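Local coordinates for protein titin (Homo sapiens, PDB 5JDD) that builds an elastic filament of the muscle sarcomere, here through a tandem of I-band immunoglobulin domains that probably contributes to passive stiffness, at residues F87-N99 / F110-W123. Residues are numbered along the deposited sequence; the frame is centred on the assembly and turned at random.
Sequences FVETLHITKTMKN and FECEVSHFNVPSMW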
loop_
_atom_site.group_PDB
_atom_site.type_symbol
_atom_site.label_atom_id
_atom_site.label_comp_id
_atom_site.label_asym_id
_atom_site.label_seq_id
_atom_site.Cartn_x
_atom_site.Cartn_y
_atom_site.Cartn_z
ATOM N N PHE A 87 -22.574 11.343 -16.215
ATOM C CA PHE A 87 -21.660 10.217 -16.107
ATOM C C PHE A 87 -21.067 10.244 -14.712
ATOM O O PHE A 87 -20.528 11.269 -14.272
ATOM C CB PHE A 87 -20.561 10.344 -17.163
ATOM C CG PHE A 87 -21.072 10.258 -18.568
ATOM C CD1 PHE A 87 -21.334 9.024 -19.139
ATOM C CD2 PHE A 87 -21.307 11.405 -19.307
ATOM C CE1 PHE A 87 -21.811 8.927 -20.440
ATOM C CE2 PHE A 87 -21.792 11.325 -20.609
ATOM C CZ PHE A 87 -22.048 10.075 -21.172
ATOM N N VAL A 88 -21.185 9.123 -14.007
ATOM C CA VAL A 88 -20.699 9.031 -12.631
ATOM C C VAL A 88 -19.386 8.272 -12.612
ATOM O O VAL A 88 -19.355 7.077 -12.901
ATOM C CB VAL A 88 -21.721 8.321 -11.724
ATOM C CG1 VAL A 88 -21.215 8.247 -10.282
ATOM C CG2 VAL A 88 -23.072 9.030 -11.768
ATOM N N GLU A 89 -18.292 8.956 -12.285
ATOM C CA GLU A 89 -17.016 8.268 -12.148
ATOM C C GLU A 89 -16.990 7.586 -10.781
ATOM O O GLU A 89 -17.452 8.155 -9.789
ATOM C CB GLU A 89 -15.822 9.222 -12.341
ATOM C CG GLU A 89 -15.714 9.757 -13.774
ATOM C CD GLU A 89 -14.387 10.435 -14.087
ATOM O OE1 GLU A 89 -13.541 10.584 -13.181
ATOM O OE2 GLU A 89 -14.195 10.833 -15.259
ATOM N N THR A 90 -16.500 6.354 -10.732
ATOM C CA THR A 90 -16.356 5.656 -9.473
ATOM C C THR A 90 -14.881 5.423 -9.204
ATOM O O THR A 90 -14.081 5.326 -10.140
ATOM C CB THR A 90 -17.077 4.302 -9.495
ATOM O OG1 THR A 90 -16.470 3.464 -10.488
ATOM C CG2 THR A 90 -18.552 4.489 -9.807
ATOM N N LEU A 91 -14.520 5.336 -7.930
ATOM C CA LEU A 91 -13.141 5.042 -7.547
ATOM C C LEU A 91 -12.869 3.577 -7.820
ATOM O O LEU A 91 -13.619 2.705 -7.373
ATOM C CB LEU A 91 -12.935 5.315 -6.067
ATOM C CG LEU A 91 -13.182 6.746 -5.584
ATOM C CD1 LEU A 91 -12.970 6.860 -4.080
ATOM C CD2 LEU A 91 -12.302 7.754 -6.316
ATOM N N HIS A 92 -11.803 3.295 -8.558
ATOM C CA HIS A 92 -11.487 1.905 -8.866
ATOM C C HIS A 92 -10.000 1.671 -9.047
ATOM O O HIS A 92 -9.219 2.607 -9.227
ATOM C CB HIS A 92 -12.255 1.441 -10.115
ATOM C CG HIS A 92 -11.947 2.231 -11.352
ATOM N ND1 HIS A 92 -12.605 3.399 -11.674
ATOM C CD2 HIS A 92 -11.062 2.010 -12.357
ATOM C CE1 HIS A 92 -12.138 3.867 -12.820
ATOM N NE2 HIS A 92 -11.204 3.041 -13.256
ATOM N N ILE A 93 -9.619 0.400 -9.001
ATOM C CA ILE A 93 -8.231 -0.017 -9.149
ATOM C C ILE A 93 -7.853 -0.049 -10.629
ATOM O O ILE A 93 -8.609 -0.579 -11.449
ATOM C CB ILE A 93 -8.035 -1.422 -8.561
ATOM C CG1 ILE A 93 -8.389 -1.449 -7.065
ATOM C CG2 ILE A 93 -6.607 -1.908 -8.778
ATOM C CD1 ILE A 93 -7.519 -0.554 -6.203
ATOM N N THR A 94 -6.699 0.527 -10.978
ATOM C CA THR A 94 -6.220 0.479 -12.366
ATOM C C THR A 94 -4.963 -0.368 -12.548
ATOM O O THR A 94 -4.607 -0.711 -13.667
ATOM C CB THR A 94 -5.927 1.869 -12.940
ATOM O OG1 THR A 94 -4.786 2.413 -12.272
ATOM C CG2 THR A 94 -7.128 2.807 -12.755
ATOM N N LYS A 95 -4.273 -0.694 -11.459
ATOM C CA LYS A 95 -3.152 -1.625 -11.521
ATOM C C LYS A 95 -3.158 -2.432 -10.230
ATOM O O LYS A 95 -3.208 -1.862 -9.141
ATOM C CB LYS A 95 -1.815 -0.894 -11.693
ATOM C CG LYS A 95 -0.635 -1.840 -11.876
ATOM C CD LYS A 95 0.692 -1.082 -11.984
ATOM C CE LYS A 95 0.861 -0.421 -13.341
ATOM N NZ LYS A 95 2.062 0.467 -13.412
ATOM N N THR A 96 -3.119 -3.760 -10.347
ATOM C CA THR A 96 -3.210 -4.624 -9.173
ATOM C C THR A 96 -1.865 -4.884 -8.523
ATOM O O THR A 96 -0.805 -4.501 -9.027
ATOM C CB THR A 96 -3.860 -5.986 -9.503
ATOM O OG1 THR A 96 -2.994 -6.737 -10.367
ATOM C CG2 THR A 96 -5.211 -5.789 -10.167
ATOM N N MET A 97 -1.934 -5.559 -7.384
ATOM C CA MET A 97 -0.760 -5.846 -6.584
ATOM C C MET A 97 -0.256 -7.241 -6.831
ATOM O O MET A 97 -1.019 -8.137 -7.205
ATOM C CB MET A 97 -1.111 -5.676 -5.122
ATOM C CG MET A 97 -1.752 -4.336 -4.887
ATOM S SD MET A 97 -1.655 -3.881 -3.173
ATOM C CE MET A 97 -2.909 -4.979 -2.503
ATOM N N LYS A 98 1.042 -7.415 -6.623
ATOM C CA LYS A 98 1.707 -8.669 -6.910
ATOM C C LYS A 98 1.920 -9.487 -5.643
ATOM O O LYS A 98 2.408 -8.973 -4.631
ATOM C CB LYS A 98 3.068 -8.401 -7.559
ATOM C CG LYS A 98 2.998 -7.670 -8.893
ATOM C CD LYS A 98 2.201 -8.466 -9.917
ATOM C CE LYS A 98 2.806 -9.844 -10.171
ATOM N NZ LYS A 98 4.222 -9.770 -10.638
ATOM N N ASN A 99 1.587 -10.771 -5.707
ATOM C CA ASN A 99 2.018 -11.698 -4.665
ATOM C C ASN A 99 3.538 -11.747 -4.643
ATOM O O ASN A 99 4.178 -11.817 -5.701
ATOM C CB ASN A 99 1.507 -13.112 -4.940
ATOM C CG ASN A 99 -0.003 -13.203 -4.957
ATOM O OD1 ASN A 99 -0.705 -12.434 -4.292
ATOM N ND2 ASN A 99 -0.519 -14.162 -5.723
ATOM N N PHE A 110 4.246 -3.593 -1.402
ATOM C CA PHE A 110 3.084 -3.760 -2.264
ATOM C C PHE A 110 2.740 -2.423 -2.871
ATOM O O PHE A 110 2.872 -1.389 -2.215
ATOM C CB PHE A 110 1.866 -4.241 -1.462
ATOM C CG PHE A 110 1.983 -5.651 -0.983
ATOM C CD1 PHE A 110 1.741 -6.711 -1.848
ATOM C CD2 PHE A 110 2.342 -5.922 0.326
ATOM C CE1 PHE A 110 1.864 -8.027 -1.417
ATOM C CE2 PHE A 110 2.468 -7.234 0.773
ATOM C CZ PHE A 110 2.228 -8.291 -0.098
ATOM N N GLU A 111 2.280 -2.431 -4.117
ATOM C CA GLU A 111 1.822 -1.204 -4.746
ATOM C C GLU A 111 0.615 -1.471 -5.608
ATOM O O GLU A 111 0.539 -2.487 -6.295
ATOM C CB GLU A 111 2.891 -0.604 -5.659
ATOM C CG GLU A 111 4.239 -0.348 -5.053
ATOM C CD GLU A 111 5.276 -0.132 -6.132
ATOM O OE1 GLU A 111 4.952 0.549 -7.130
ATOM O OE2 GLU A 111 6.398 -0.665 -5.992
ATOM N N CYS A 112 -0.300 -0.515 -5.616
ATOM C CA CYS A 112 -1.361 -0.520 -6.610
ATOM C C CYS A 112 -1.538 0.880 -7.170
ATOM O O CYS A 112 -0.977 1.848 -6.643
ATOM C CB CYS A 112 -2.680 -1.030 -6.016
ATOM S SG CYS A 112 -3.434 0.042 -4.747
ATOM N N GLU A 113 -2.326 0.995 -8.232
ATOM C CA GLU A 113 -2.663 2.298 -8.789
ATOM C C GLU A 113 -4.172 2.405 -8.816
ATOM O O GLU A 113 -4.863 1.405 -9.040
ATOM C CB GLU A 113 -2.045 2.501 -10.182
ATOM C CG GLU A 113 -0.511 2.548 -10.127
ATOM C CD GLU A 113 0.194 2.616 -11.479
ATOM O OE1 GLU A 113 -0.428 2.977 -12.505
ATOM O OE2 GLU A 113 1.410 2.312 -11.502
ATOM N N VAL A 114 -4.666 3.604 -8.534
ATOM C CA VAL A 114 -6.088 3.865 -8.465
ATOM C C VAL A 114 -6.503 4.903 -9.512
ATOM O O VAL A 114 -5.663 5.558 -10.130
ATOM C CB VAL A 114 -6.520 4.294 -7.033
ATOM C CG1 VAL A 114 -6.139 3.212 -6.015
ATOM C CG2 VAL A 114 -5.894 5.630 -6.657
ATOM N N SER A 115 -7.810 5.050 -9.688
ATOM C CA SER A 115 -8.380 5.818 -10.791
ATOM C C SER A 115 -8.313 7.334 -10.619
ATOM O O SER A 115 -8.399 8.082 -11.598
ATOM C CB SER A 115 -9.833 5.398 -10.980
ATOM O OG SER A 115 -10.553 5.554 -9.769
ATOM N N HIS A 116 -8.194 7.790 -9.374
ATOM C CA HIS A 116 -8.291 9.214 -9.068
ATOM C C HIS A 116 -7.264 9.665 -8.043
ATOM O O HIS A 116 -6.797 8.877 -7.219
ATOM C CB HIS A 116 -9.695 9.539 -8.543
ATOM C CG HIS A 116 -10.764 9.373 -9.569
ATOM N ND1 HIS A 116 -11.347 8.155 -9.850
ATOM C CD2 HIS A 116 -11.343 10.270 -10.400
ATOM C CE1 HIS A 116 -12.242 8.312 -10.811
ATOM N NE2 HIS A 116 -12.257 9.587 -11.162
ATOM N N PHE A 117 -6.901 10.940 -8.106
ATOM C CA PHE A 117 -6.079 11.541 -7.069
ATOM C C PHE A 117 -6.870 11.704 -5.780
ATOM O O PHE A 117 -8.106 11.743 -5.784
ATOM C CB PHE A 117 -5.556 12.906 -7.534
ATOM C CG PHE A 117 -4.570 12.813 -8.657
ATOM C CD1 PHE A 117 -3.216 12.641 -8.397
ATOM C CD2 PHE A 117 -4.999 12.868 -9.980
ATOM C CE1 PHE A 117 -2.301 12.530 -9.440
ATOM C CE2 PHE A 117 -4.088 12.756 -11.030
ATOM C CZ PHE A 117 -2.737 12.594 -10.759
ATOM N N ASN A 118 -6.131 11.789 -4.675
ATOM C CA ASN A 118 -6.687 12.057 -3.348
ATOM C C ASN A 118 -7.603 10.956 -2.801
ATOM O O ASN A 118 -8.502 11.209 -2.001
ATOM C CB ASN A 118 -7.342 13.440 -3.308
ATOM C CG ASN A 118 -6.361 14.535 -3.660
ATOM O OD1 ASN A 118 -5.230 14.550 -3.161
ATOM N ND2 ASN A 118 -6.763 15.429 -4.553
ATOM N N VAL A 119 -7.345 9.723 -3.218
ATOM C CA VAL A 119 -7.982 8.573 -2.587
ATOM C C VAL A 119 -7.233 8.313 -1.287
ATOM O O VAL A 119 -6.011 8.212 -1.295
ATOM C CB VAL A 119 -7.908 7.315 -3.478
ATOM C CG1 VAL A 119 -8.391 6.085 -2.719
ATOM C CG2 VAL A 119 -8.733 7.520 -4.739
ATOM N N PRO A 120 -7.955 8.237 -0.157
ATOM C CA PRO A 120 -7.233 8.003 1.101
ATOM C C PRO A 120 -6.610 6.615 1.169
ATOM O O PRO A 120 -7.128 5.651 0.605
ATOM C CB PRO A 120 -8.318 8.145 2.172
ATOM C CG PRO A 120 -9.607 7.902 1.458
ATOM C CD PRO A 120 -9.412 8.341 0.036
ATOM N N SER A 121 -5.473 6.527 1.844
ATOM C CA SER A 121 -4.851 5.232 2.092
ATOM C C SER A 121 -5.735 4.350 2.957
ATOM O O SER A 121 -6.176 4.764 4.027
ATOM C CB SER A 121 -3.535 5.424 2.830
ATOM O OG SER A 121 -2.625 6.161 2.053
ATOM N N MET A 122 -5.958 3.118 2.515
ATOM C CA MET A 122 -6.649 2.143 3.355
ATOM C C MET A 122 -6.098 0.755 3.100
ATOM O O MET A 122 -6.422 0.127 2.094
ATOM C CB MET A 122 -8.158 2.158 3.102
ATOM C CG MET A 122 -8.937 1.197 4.020
ATOM S SD MET A 122 -8.701 1.500 5.791
ATOM C CE MET A 122 -9.414 3.129 5.969
ATOM N N TRP A 123 -5.268 0.288 4.028
ATOM C CA TRP A 123 -4.597 -1.000 3.910
ATOM C C TRP A 123 -5.043 -1.943 5.009
ATOM O O TRP A 123 -5.098 -1.562 6.179
ATOM C CB TRP A 123 -3.086 -0.800 4.022
ATOM C CG TRP A 123 -2.475 -0.078 2.856
ATOM C CD1 TRP A 123 -2.252 1.266 2.739
ATOM C CD2 TRP A 123 -2.017 -0.673 1.641
ATOM N NE1 TRP A 123 -1.674 1.542 1.518
ATOM C CE2 TRP A 123 -1.509 0.369 0.826
ATOM C CE3 TRP A 123 -1.971 -1.985 1.167
ATOM C CZ2 TRP A 123 -0.968 0.134 -0.444
ATOM C CZ3 TRP A 123 -1.428 -2.222 -0.090
ATOM C CH2 TRP A 123 -0.938 -1.165 -0.883
HETATM O O HOH W 1 -4.285 5.105 -12.407
HETATM O O HOH W 2 -2.462 1.978 -14.025
HETATM O O HOH W 3 1.543 -3.365 -8.643
HETATM O O HOH W 4 2.635 -5.018 -5.652
#
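Thr-94 N and Lys-95 N both donate to Glu-113 O, at 2.8 Å and 3.3 Å, from the same face of its carbonyl plane and 36–37° out of it. Two consecutive amides on one acceptor, with the register slipping by one residue between the pairs Ile-93/Val-114 and Lys-95/Glu-113, define a classic beta bulge. The return bond, Glu-113 N to Lys-95 O, completes the antiparallel hydrogen-bonded pair. Beyond it the chains separate, and one water donates to both Thr-96 O and Glu-111 O.

On one face of the sheet the side chains of Lys-95 and Glu-113 lie side by side and point the same way. Lys-95 NZ comes within 2.7 Å of Glu-113 OE2, meeting it from above the carboxylate plane in a salt bridge, because the lysine chain leaves opposite the amide nitrogen (chi1 -175°) and then bends at chi3. A second water joins Glu-113 OE1 to Thr-94 OG1.

The strands 93-95 and 108-114 start the four-stranded sheet of an I-set immunoglobulin sandwich, with 93-95 at its edge. Inward, Met-97 SD lies 3.5 Å from Trp-123 CZ3, at the edge of the indole, a Met-aromatic contact; Ile-93 CD1 touches Val-114 CG1.

Where the chain enters from the preceding domain, Ser-115 OG accepts from His-92 N at 2.9 Å, while Ser-115 CB sits over the centre of the His-92 imidazole in a CH-pi contact. His-92 ND1 bonds to Thr-90 O, which restrains that ring. Ser-115 OG also shares a hydrogen bond with His-116 ND1 (2.7 Å), in which either could be the donor. His-116 NE2 donates almost straight (169°) to Glu-89 OE1 at 2.6 Å; the His-116 ring also touches Leu-91 CD2, and the side chains of His-116 and Leu-91 reach Leu-16 of the preceding domain.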